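Local coordinates for protein ylmH (Streptococcus pneumoniae, PDB 2FPH) that probably binds RNA and is linked to cell division, although its exact biochemical role is not established, at residues T33-N37 and R116-G120; V67-L71 and D82-S86; S63-V67 and F119-L123. All blocks are in the same frame, centred on the assembly; numbering follows the deposited sequence. Where two conformers were deposited one is given.

How the contacts relate
From the N terminus, the loop 33-37 follows edge strand 31-32 and leads into helix 38-50; contact 1 joins it to 116-120, closing the longest loop of the three. Within that span, contact 2 closes a short one, running from 67-71, in the middle of the three-stranded N-terminal sheet, to 82-86, where the five-stranded RRM-like sheet begins. Contact 3 starts from the overlapping segment 63-67 and ends on strand 119-123, so its loop encloses that of contact 2 and overlaps that of contact 1. Contacts 1 and 3 share Phe119 and Gly120, contacts 2 and 3 share Val67, and Thr33 O receives a probable hydrogen bond from Arg68 NE. Together they join the two sheets.

Contact 1: residues T33-N37 and R116-G120; sequences TPFIN and RKLFG
The edge strand 119-123 of the RRM-like antiparallel sheet is entered through a short 3-10 turn, 116-118, and here that entrance meets the loop Thr33-Asn37, which links strand 31-32 of the N-terminal sheet to helix 38-50. It illustrates how a single backbone bond and one aromatic ring can carry much of a contact between two sheets. The bond runs from Phe35 N to Lys117 O at 3.0 Å, with an N-H...O angle of 157°, and meets the carbonyl somewhat out of its plane. The ring of Phe35 then lies against the backbone of the strand. With CG placed anti to the carbonyl carbon, chi1 -73°, one face covers the Phe119-Gly120 peptide: Gly120 N sits over the ring centre, while Phe119 C lies nearer the rim, 3.3 Å from Phe35 CD2. Gly120 CA makes a CH-pi contact over the same face, 3.8 Å from the ring centroid. Glycine has no side chain to hold the ring off, which permits this close approach. Lys117 O, the acceptor of the backbone bond, also lies at the ring's edge. Meanwhile Phe119 turns its own side chain away, into the core between helix 97-105 and strand 130-134, so the strand backbone separates two aromatic residues. Lys117 supplies the second part of the contact. Its aliphatic chain, bent at each torsion beyond CB, runs beside the loop and lies across the Pro34 ring at a slant; Trp20 of helix 11-27 packs against that proline too. Farther along the lysine, CE lies 3.0 Å from Phe35 O, and it also approaches Ile36 CG2, at 3.8 Å. Pro34 CB and Lys117 CD press together at 3.3 Å, tighter than usual for two aliphatic carbons.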
ATOM      1  N   THR A  33       8.485   1.994   1.423  1.00 13.11           N
ATOM      2  CA  THR A  33       8.139   0.627   1.676  1.00 13.62           C
ATOM      3  C   THR A  33       7.040   0.138   0.758  1.00 13.38           C
ATOM      4  O   THR A  33       6.309   0.942   0.091  1.00 13.21           O
ATOM      5  CB  THR A  33       7.634   0.411   3.124  1.00 13.59           C
ATOM      6  OG1 THR A  33       6.291   0.979   3.295  1.00 11.44           O
ATOM      7  CG2 THR A  33       8.546   1.008   4.101  1.00 14.07           C
ATOM      8  N   PRO A  34       6.839  -1.168   0.728  1.00 13.10           N
ATOM      9  CA  PRO A  34       5.640  -1.696   0.082  1.00 13.07           C
ATOM     10  C   PRO A  34       4.422  -1.401   0.927  1.00 12.55           C
ATOM     11  O   PRO A  34       4.520  -0.860   2.033  1.00 12.86           O
ATOM     12  CB  PRO A  34       5.872  -3.197   0.099  1.00 14.92           C
ATOM     13  CG  PRO A  34       7.228  -3.403   0.555  1.00 16.69           C
ATOM     14  CD  PRO A  34       7.696  -2.236   1.255  1.00 13.63           C
ATOM     15  N   PHE A  35       3.257  -1.865   0.470  1.00 12.47           N
ATOM     16  CA  PHE A  35       2.103  -1.790   1.374  1.00 12.53           C
ATOM     17  C   PHE A  35       2.267  -2.721   2.589  1.00 13.96           C
ATOM     18  O   PHE A  35       2.634  -3.900   2.442  1.00 12.92           O
ATOM     19  CB  PHE A  35       0.811  -2.076   0.664  1.00 12.52           C
ATOM     20  CG  PHE A  35       0.353  -0.969  -0.230  1.00 11.39           C
ATOM     21  CD1 PHE A  35      -0.442   0.043   0.302  1.00 11.80           C
ATOM     22  CD2 PHE A  35       0.654  -0.933  -1.571  1.00 12.45           C
ATOM     23  CE1 PHE A  35      -0.942   1.067  -0.479  1.00 14.61           C
ATOM     24  CE2 PHE A  35       0.163   0.136  -2.386  1.00 13.98           C
ATOM     25  CZ  PHE A  35      -0.675   1.121  -1.809  1.00 11.76           C
ATOM     26  N   ILE A  36       1.988  -2.156   3.760  1.00 13.87           N
ATOM     27  CA  ILE A  36       2.027  -2.869   5.052  1.00 14.93           C
ATOM     28  C   ILE A  36       0.766  -2.623   5.845  1.00 14.97           C
ATOM     29  O   ILE A  36       0.014  -1.665   5.589  1.00 15.57           O
ATOM     30  CB  ILE A  36       3.299  -2.403   5.858  1.00 14.39           C
ATOM     31  CG1 ILE A  36       3.290  -0.910   6.203  1.00 15.51           C
ATOM     32  CG2 ILE A  36       4.581  -2.757   5.109  1.00 13.90           C
ATOM     33  CD1 ILE A  36       4.466  -0.479   7.107  1.00 13.73           C
ATOM     34  N   ASN A  37       0.478  -3.521   6.786  1.00 15.64           N
ATOM     35  CA  ASN A  37      -0.727  -3.442   7.606  1.00 15.76           C
ATOM     36  C   ASN A  37      -0.550  -2.512   8.810  1.00 16.72           C
ATOM     37  O   ASN A  37       0.545  -1.985   9.034  1.00 15.74           O
ATOM     38  CB  ASN A  37      -1.245  -4.870   7.935  1.00 17.55           C
ATOM     39  CG  ASN A  37      -0.410  -5.581   8.974  1.00 16.12           C
ATOM     40  OD1 ASN A  37       0.191  -4.969   9.853  1.00 15.32           O
ATOM     41  ND2 ASN A  37      -0.440  -6.910   8.932  1.00 19.73           N
ATOM     42  N   ARG A 116       0.161  -9.222  -2.425  1.00 25.70           N
ATOM     43  CA  ARG A 116      -0.560  -8.305  -1.560  1.00 23.77           C
ATOM     44  C   ARG A 116       0.232  -7.016  -1.361  1.00 22.45           C
ATOM     45  O   ARG A 116      -0.355  -5.969  -1.153  1.00 20.73           O
ATOM     46  CB  ARG A 116      -0.841  -8.930  -0.158  1.00 24.87           C
ATOM     47  CG  ARG A 116       0.204  -8.383   0.874  0.50 28.24           C
ATOM     48  CD  ARG A 116       0.201  -9.053   2.258  0.50 32.84           C
ATOM     49  NE  ARG A 116       1.475  -8.856   2.982  0.50 34.64           N
ATOM     50  CZ  ARG A 116       2.647  -9.376   2.617  0.50 36.68           C
ATOM     51  NH1 ARG A 116       2.748 -10.142   1.533  0.50 37.72           N
ATOM     52  NH2 ARG A 116       3.736  -9.132   3.339  0.50 36.26           N
ATOM     53  N   LYS A 117       1.551  -7.111  -1.336  1.00 20.62           N
ATOM     54  CA  LYS A 117       2.386  -5.927  -1.023  1.00 20.61           C
ATOM     55  C   LYS A 117       2.355  -4.826  -2.104  1.00 18.87           C
ATOM     56  O   LYS A 117       2.870  -3.669  -1.854  1.00 15.65           O
ATOM     57  CB  LYS A 117       3.849  -6.305  -0.752  1.00 22.67           C
ATOM     58  CG  LYS A 117       4.113  -6.868   0.625  1.00 28.01           C
ATOM     59  CD  LYS A 117       5.174  -6.129   1.433  1.00 30.93           C
ATOM     60  CE  LYS A 117       4.824  -5.850   2.902  1.00 26.89           C
ATOM     61  NZ  LYS A 117       6.007  -6.144   3.809  1.00 34.80           N
ATOM     62  N   LEU A 118       1.802  -5.142  -3.289  1.00 18.93           N
ATOM     63  CA  LEU A 118       1.798  -4.176  -4.429  1.00 18.28           C
ATOM     64  C   LEU A 118       0.517  -3.330  -4.472  1.00 16.49           C
ATOM     65  O   LEU A 118       0.383  -2.448  -5.324  1.00 15.91           O
ATOM     66  CB  LEU A 118       1.932  -4.859  -5.821  1.00 20.38           C
ATOM     67  CG  LEU A 118       3.212  -5.676  -6.052  1.00 23.56           C
ATOM     68  CD1 LEU A 118       3.139  -6.348  -7.403  1.00 25.17           C
ATOM     69  CD2 LEU A 118       4.420  -4.745  -5.939  1.00 28.41           C
ATOM     70  N   PHE A 119      -0.397  -3.583  -3.564  1.00 15.30           N
ATOM     71  CA  PHE A 119      -1.632  -2.820  -3.463  1.00 14.13           C
ATOM     72  C   PHE A 119      -2.079  -2.749  -2.026  1.00 15.32           C
ATOM     73  O   PHE A 119      -1.629  -3.537  -1.177  1.00 15.78           O
ATOM     74  CB  PHE A 119      -2.759  -3.362  -4.356  1.00 14.59           C
ATOM     75  CG  PHE A 119      -3.230  -4.762  -4.068  1.00 15.26           C
ATOM     76  CD1 PHE A 119      -2.507  -5.860  -4.528  1.00 17.64           C
ATOM     77  CD2 PHE A 119      -4.404  -4.999  -3.342  1.00 14.79           C
ATOM     78  CE1 PHE A 119      -2.898  -7.132  -4.212  1.00 17.34           C
ATOM     79  CE2 PHE A 119      -4.821  -6.281  -3.087  1.00 19.09           C
ATOM     80  CZ  PHE A 119      -4.073  -7.353  -3.531  1.00 17.54           C
ATOM     81  N   GLY A 120      -2.981  -1.815  -1.781  1.00 14.70           N
ATOM     82  CA  GLY A 120      -3.468  -1.575  -0.438  1.00 16.13           C
ATOM     83  C   GLY A 120      -4.929  -1.960  -0.377  1.00 17.10           C
ATOM     84  O   GLY A 120      -5.299  -3.073  -0.744  1.00 18.32           O
TER

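Contact 2: residues V67-L71 and D82-S86; sequences VRVLL and DFEIS
Asp82 opens the contact, its CB lying 3.6 Å from CD1 of Leu70, while its carboxylate turns to Glu79 N through OD2. Next comes Phe83, whose ring receives the same leucine methyl: Leu70 CD1 stands over one face, 3.6 Å from the centroid and 15° off the normal, a CH-pi contact. Val69 CA approaches the edge of that ring. Arg68 NH1 lies 3.1 Å from Phe83 O, and Glu84 O is at the edge of the guanidinium, near its plane. Glu84, with a left-handed backbone conformation, is approached by a water that accepts from Arg68 NH1 at 3.0 Å and lies unusually close to Glu84 OE1, at 2.5 Å, so it probably bridges the two groups, which do not touch directly. The Arg68 chain bends at chi3, 70°, and the bond from NE to Thr33 O helps hold that bend. At Ile85, CG1 packs 3.7 Å from Arg68 CD, the two side chains running antiparallel alongside one another. The contact joins the central strand of the N-terminal sheet to the start of strand 85-91, with strands 31-32 and 54-57 flanking Leu70 and helix 38-50 covering Val69 and Leu71.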
ATOM      1  N   VAL A  67      -1.010   0.762   4.228  1.00 13.04           N
ATOM      2  CA  VAL A  67      -0.273   1.993   4.002  1.00 11.96           C
ATOM      3  C   VAL A  67       1.073   1.736   3.416  1.00 12.11           C
ATOM      4  O   VAL A  67       1.596   0.639   3.480  1.00 13.87           O
ATOM      5  CB  VAL A  67      -0.130   2.843   5.307  1.00 13.19           C
ATOM      6  CG1 VAL A  67      -1.443   3.229   5.833  1.00 11.93           C
ATOM      7  CG2 VAL A  67       0.654   2.094   6.360  1.00 11.96           C
ATOM      8  N   ARG A  68       1.651   2.759   2.809  1.00 12.67           N
ATOM      9  CA  ARG A  68       3.093   2.740   2.529  1.00 11.33           C
ATOM     10  C   ARG A  68       3.779   3.779   3.385  1.00 11.64           C
ATOM     11  O   ARG A  68       3.185   4.801   3.799  1.00 11.14           O
ATOM     12  CB  ARG A  68       3.386   3.003   1.049  1.00 10.27           C
ATOM     13  CG  ARG A  68       2.691   2.120   0.083  1.00 11.75           C
ATOM     14  CD  ARG A  68       3.048   2.331  -1.393  1.00 12.77           C
ATOM     15  NE  ARG A  68       4.407   1.891  -1.691  1.00 12.72           N
ATOM     16  CZ  ARG A  68       4.973   1.959  -2.868  1.00 13.31           C
ATOM     17  NH1 ARG A  68       4.314   2.498  -3.851  1.00 15.16           N
ATOM     18  NH2 ARG A  68       6.183   1.433  -3.088  1.00 14.59           N
ATOM     19  N   VAL A  69       5.042   3.519   3.721  1.00 12.02           N
ATOM     20  CA  VAL A  69       5.755   4.374   4.621  1.00 11.71           C
ATOM     21  C   VAL A  69       6.984   4.890   3.956  1.00 12.08           C
ATOM     22  O   VAL A  69       7.679   4.182   3.190  1.00 10.99           O
ATOM     23  CB  VAL A  69       6.113   3.598   5.977  1.00 13.06           C
ATOM     24  CG1 VAL A  69       7.171   4.257   6.836  1.00 15.39           C
ATOM     25  CG2 VAL A  69       4.855   3.332   6.841  1.00 16.20           C
ATOM     26  N   LEU A  70       7.285   6.127   4.272  1.00 13.35           N
ATOM     27  CA  LEU A  70       8.525   6.711   3.786  1.00 15.15           C
ATOM     28  C   LEU A  70       9.460   6.912   4.960  1.00 16.19           C
ATOM     29  O   LEU A  70       9.092   7.490   5.988  1.00 15.38           O
ATOM     30  CB  LEU A  70       8.190   8.008   3.109  1.00 15.33           C
ATOM     31  CG  LEU A  70       7.701   8.023   1.701  1.00 17.72           C
ATOM     32  CD1 LEU A  70       7.061   9.365   1.434  1.00 19.20           C
ATOM     33  CD2 LEU A  70       8.999   7.708   0.838  1.00 16.02           C
ATOM     34  N   LEU A  71      10.693   6.414   4.833  1.00 17.02           N
ATOM     35  CA  LEU A  71      11.750   6.606   5.841  1.00 17.88           C
ATOM     36  C   LEU A  71      12.746   7.588   5.249  1.00 18.99           C
ATOM     37  O   LEU A  71      13.116   7.396   4.100  1.00 17.66           O
ATOM     38  CB  LEU A  71      12.404   5.251   6.135  1.00 18.17           C
ATOM     39  CG  LEU A  71      11.491   4.183   6.783  1.00 18.86           C
ATOM     40  CD1 LEU A  71      12.022   2.754   6.804  1.00 21.48           C
ATOM     41  CD2 LEU A  71      11.190   4.557   8.176  1.00 22.36           C
ATOM     42  N   ASP A  82       5.181  11.328  -3.152  1.00 17.78           N
ATOM     43  CA  ASP A  82       6.355  10.544  -2.789  1.00 16.59           C
ATOM     44  C   ASP A  82       5.965   9.109  -2.333  1.00 16.46           C
ATOM     45  O   ASP A  82       6.798   8.235  -2.300  1.00 15.92           O
ATOM     46  CB  ASP A  82       7.120  11.241  -1.687  1.00 16.09           C
ATOM     47  CG  ASP A  82       7.754  12.526  -2.145  1.00 19.64           C
ATOM     48  OD1 ASP A  82       8.305  12.530  -3.263  1.00 24.08           O
ATOM     49  OD2 ASP A  82       7.793  13.536  -1.407  1.00 20.72           O
ATOM     50  N   PHE A  83       4.685   8.874  -1.984  1.00 14.92           N
ATOM     51  CA  PHE A  83       4.247   7.502  -1.689  1.00 13.91           C
ATOM     52  C   PHE A  83       3.906   6.611  -2.912  1.00 14.34           C
ATOM     53  O   PHE A  83       3.714   5.356  -2.807  1.00 14.13           O
ATOM     54  CB  PHE A  83       3.020   7.500  -0.752  1.00 14.93           C
ATOM     55  CG  PHE A  83       3.267   8.113   0.585  1.00 14.76           C
ATOM     56  CD1 PHE A  83       3.901   7.401   1.586  1.00 13.43           C
ATOM     57  CD2 PHE A  83       2.875   9.425   0.860  1.00 13.80           C
ATOM     58  CE1 PHE A  83       4.137   7.945   2.798  1.00 13.21           C
ATOM     59  CE2 PHE A  83       3.126   9.987   2.121  1.00 14.56           C
ATOM     60  CZ  PHE A  83       3.744   9.215   3.105  1.00 13.84           C
ATOM     61  N   GLU A  84       3.850   7.230  -4.079  1.00 14.99           N
ATOM     62  CA  GLU A  84       3.677   6.489  -5.342  1.00 14.80           C
ATOM     63  C   GLU A  84       2.428   5.589  -5.268  1.00 15.61           C
ATOM     64  O   GLU A  84       2.484   4.389  -5.586  1.00 17.30           O
ATOM     65  CB  GLU A  84       4.956   5.706  -5.678  1.00 16.16           C
ATOM     66  CG  GLU A  84       6.149   6.595  -6.005  1.00 20.28           C
ATOM     67  CD  GLU A  84       7.411   5.884  -6.421  1.00 21.82           C
ATOM     68  OE1 GLU A  84       7.404   4.688  -6.741  1.00 21.41           O
ATOM     69  OE2 GLU A  84       8.478   6.549  -6.394  1.00 27.94           O
ATOM     70  N   ILE A  85       1.317   6.170  -4.808  1.00 15.69           N
ATOM     71  CA  ILE A  85       0.029   5.458  -4.709  1.00 15.53           C
ATOM     72  C   ILE A  85      -0.953   6.056  -5.682  1.00 17.57           C
ATOM     73  O   ILE A  85      -1.093   7.288  -5.737  1.00 18.22           O
ATOM     74  CB  ILE A  85      -0.547   5.508  -3.255  1.00 14.57           C
ATOM     75  CG1 ILE A  85       0.399   4.774  -2.276  1.00 16.95           C
ATOM     76  CG2 ILE A  85      -1.890   4.769  -3.182  1.00 17.82           C
ATOM     77  CD1 ILE A  85       0.100   5.075  -0.825  1.00 18.31           C
ATOM     78  N   SER A  86      -1.630   5.186  -6.448  1.00 17.57           N
ATOM     79  CA  SER A  86      -2.650   5.591  -7.428  1.00 18.72           C
ATOM     80  C   SER A  86      -4.004   5.081  -6.905  1.00 17.98           C
ATOM     81  O   SER A  86      -4.070   3.987  -6.321  1.00 18.25           O
ATOM     82  CB  SER A  86      -2.330   4.919  -8.754  1.00 19.28           C
ATOM     83  OG  SER A  86      -3.144   5.329  -9.837  1.00 23.21           O
TER
HETATM   84  O   HOH W   1       6.421   2.543  -5.960  1.00 21.61           O

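Contact 3: residues S63-V67 and F119-L123; sequences SSEYV and FGDIL
Asp121 receives two backbone N-H groups of the loop Ser63-Val67, one on each carboxylate oxygen. Glu65 N donates to Asp121 OD2 at 2.9 Å, nearly straight, and uses the syn lone pair of that oxygen. Tyr66 N donates to Asp121 OD1, also at 2.9 Å, again on the syn side but 27° out of the carboxylate plane. The two consecutive amides therefore meet the group at its open end, each oxygen approached on the side of the other, and two bonds on different oxygens restrict its rotation. The backbone hydrogens would probably help stabilise the negative charge on this buried residue. CG of the aspartate lies anti to its own carbonyl carbon, chi1 -69°, which carries the carboxylate across to the loop. A water adds a third polar link: it donates to Tyr66 O and accepts from Asp121 N, 2.9 Å away, so the aspartate is tied to the loop through its main chain as well as its side chain.

In fold terms, Asp121 belongs to strand 119-123, an outermost strand of the five-stranded RRM-like sheet, whereas the loop joins strands 54-57 and 69-72 of the N-terminal sheet. Strand 130-134 pairs with one side of strand 119-123, and the loop reaches it from the N-terminal sheet.

Carbon atoms of the loop also lie close to the carboxylate. Ser64 CB approaches Asp121 OD2 to 3.3 Å, and Glu65 CB lies beside OD1 of the same carboxylate. The tyrosine ring of Tyr66 stands well turned from the carboxylate, their planes 77° apart, and its CD2 comes within 3.2 Å of Asp121 OD1. Nearer the backbone, Tyr66 CB rests 3.6 Å from Gly120 CA, while farther out the tyrosine ring packs on Asn37.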
ATOM      1  N   SER A  63      -6.664   8.325   4.706  1.00 21.22           N
ATOM      2  CA  SER A  63      -6.950   7.313   5.713  1.00 22.92           C
ATOM      3  C   SER A  63      -7.126   5.984   5.019  1.00 20.85           C
ATOM      4  O   SER A  63      -7.850   5.864   4.033  1.00 21.30           O
ATOM      5  CB  SER A  63      -8.213   7.594   6.559  1.00 24.41           C
ATOM      6  OG  SER A  63      -8.441   8.983   6.756  1.00 31.98           O
ATOM      7  N   SER A  64      -6.498   4.976   5.590  1.00 19.78           N
ATOM      8  CA  SER A  64      -6.528   3.683   4.995  1.00 18.74           C
ATOM      9  C   SER A  64      -6.087   2.668   5.972  1.00 18.61           C
ATOM     10  O   SER A  64      -5.552   2.994   7.039  1.00 20.80           O
ATOM     11  CB  SER A  64      -5.683   3.638   3.727  1.00 19.05           C
ATOM     12  OG  SER A  64      -4.336   3.888   4.042  1.00 21.03           O
ATOM     13  N   GLU A  65      -6.377   1.426   5.671  1.00 17.92           N
ATOM     14  CA  GLU A  65      -5.845   0.350   6.505  1.00 19.02           C
ATOM     15  C   GLU A  65      -4.412  -0.025   6.117  1.00 17.91           C
ATOM     16  O   GLU A  65      -3.464   0.137   6.903  1.00 18.43           O
ATOM     17  CB  GLU A  65      -6.777  -0.854   6.502  1.00 21.36           C
ATOM     18  CG  GLU A  65      -8.107  -0.576   7.224  1.00 27.24           C
ATOM     19  CD  GLU A  65      -7.983   0.237   8.529  1.00 32.31           C
ATOM     20  OE1 GLU A  65      -7.427  -0.291   9.532  1.00 36.71           O
ATOM     21  OE2 GLU A  65      -8.467   1.416   8.582  1.00 32.45           O
ATOM     22  N   TYR A  66      -4.256  -0.494   4.902  1.00 15.81           N
ATOM     23  CA  TYR A  66      -2.922  -0.701   4.299  1.00 13.50           C
ATOM     24  C   TYR A  66      -2.302   0.639   3.946  1.00 13.57           C
ATOM     25  O   TYR A  66      -2.928   1.515   3.358  1.00 13.70           O
ATOM     26  CB  TYR A  66      -3.014  -1.642   3.092  1.00 12.93           C
ATOM     27  CG  TYR A  66      -3.493  -2.968   3.566  1.00 18.37           C
ATOM     28  CD1 TYR A  66      -2.685  -3.795   4.319  1.00 25.20           C
ATOM     29  CD2 TYR A  66      -4.804  -3.353   3.354  1.00 21.96           C
ATOM     30  CE1 TYR A  66      -3.194  -5.035   4.830  1.00 26.01           C
ATOM     31  CE2 TYR A  66      -5.322  -4.540   3.883  1.00 25.86           C
ATOM     32  CZ  TYR A  66      -4.530  -5.361   4.585  1.00 26.31           C
ATOM     33  OH  TYR A  66      -5.103  -6.503   5.062  1.00 31.31           O
ATOM     34  N   VAL A  67      -1.010   0.762   4.228  1.00 13.04           N
ATOM     35  CA  VAL A  67      -0.273   1.993   4.002  1.00 11.96           C
ATOM     36  C   VAL A  67       1.073   1.736   3.416  1.00 12.11           C
ATOM     37  O   VAL A  67       1.596   0.639   3.480  1.00 13.87           O
ATOM     38  CB  VAL A  67      -0.130   2.843   5.307  1.00 13.19           C
ATOM     39  CG1 VAL A  67      -1.443   3.229   5.833  1.00 11.93           C
ATOM     40  CG2 VAL A  67       0.654   2.094   6.360  1.00 11.96           C
ATOM     41  N   PHE A 119      -0.397  -3.583  -3.564  1.00 15.30           N
ATOM     42  CA  PHE A 119      -1.632  -2.820  -3.463  1.00 14.13           C
ATOM     43  C   PHE A 119      -2.079  -2.749  -2.026  1.00 15.32           C
ATOM     44  O   PHE A 119      -1.629  -3.537  -1.177  1.00 15.78           O
ATOM     45  CB  PHE A 119      -2.759  -3.362  -4.356  1.00 14.59           C
ATOM     46  CG  PHE A 119      -3.230  -4.762  -4.068  1.00 15.26           C
ATOM     47  CD1 PHE A 119      -2.507  -5.860  -4.528  1.00 17.64           C
ATOM     48  CD2 PHE A 119      -4.404  -4.999  -3.342  1.00 14.79           C
ATOM     49  CE1 PHE A 119      -2.898  -7.132  -4.212  1.00 17.34           C
ATOM     50  CE2 PHE A 119      -4.821  -6.281  -3.087  1.00 19.09           C
ATOM     51  CZ  PHE A 119      -4.073  -7.353  -3.531  1.00 17.54           C
ATOM     52  N   GLY A 120      -2.981  -1.815  -1.781  1.00 14.70           N
ATOM     53  CA  GLY A 120      -3.468  -1.575  -0.438  1.00 16.13           C
ATOM     54  C   GLY A 120      -4.929  -1.960  -0.377  1.00 17.10           C
ATOM     55  O   GLY A 120      -5.299  -3.073  -0.744  1.00 18.32           O
ATOM     56  N   ASP A 121      -5.737  -1.010   0.046  1.00 16.89           N
ATOM     57  CA  ASP A 121      -7.130  -1.240   0.306  1.00 19.31           C
ATOM     58  C   ASP A 121      -7.904  -1.434  -0.957  1.00 20.44           C
ATOM     59  O   ASP A 121      -7.673  -0.758  -1.983  1.00 19.49           O
ATOM     60  CB  ASP A 121      -7.748  -0.025   1.017  1.00 20.05           C
ATOM     61  CG  ASP A 121      -7.249   0.181   2.438  1.00 18.22           C
ATOM     62  OD1 ASP A 121      -6.494  -0.620   2.999  1.00 21.56           O
ATOM     63  OD2 ASP A 121      -7.680   1.129   3.107  1.00 22.91           O
ATOM     64  N   ILE A 122      -8.856  -2.352  -0.885  1.00 22.03           N
ATOM     65  CA  ILE A 122      -9.915  -2.440  -1.893  1.00 23.18           C
ATOM     66  C   ILE A 122     -11.189  -1.954  -1.188  1.00 24.23           C
ATOM     67  O   ILE A 122     -11.511  -2.420  -0.097  1.00 25.39           O
ATOM     68  CB  ILE A 122     -10.068  -3.885  -2.374  1.00 22.95           C
ATOM     69  CG1 ILE A 122      -8.877  -4.373  -3.202  1.00 22.97           C
ATOM     70  CG2 ILE A 122     -11.382  -4.092  -3.163  1.00 20.92           C
ATOM     71  CD1 ILE A 122      -8.802  -5.922  -3.146  1.00 23.80           C
ATOM     72  N   LEU A 123     -11.872  -1.003  -1.817  1.00 26.24           N
ATOM     73  CA  LEU A 123     -12.946  -0.229  -1.239  1.00 27.56           C
ATOM     74  C   LEU A 123     -14.217  -0.436  -2.050  1.00 30.28           C
ATOM     75  O   LEU A 123     -14.205  -0.318  -3.300  1.00 26.92           O
ATOM     76  CB  LEU A 123     -12.616   1.248  -1.291  1.00 27.51           C
ATOM     77  CG  LEU A 123     -11.281   1.643  -0.691  1.00 26.84           C
ATOM     78  CD1 LEU A 123     -11.001   3.051  -1.153  1.00 26.41           C
ATOM     79  CD2 LEU A 123     -11.329   1.549   0.811  1.00 25.99           C
TER
HETATM   80  O   HOH W   2      -4.374   1.410   0.941  1.00 18.15           O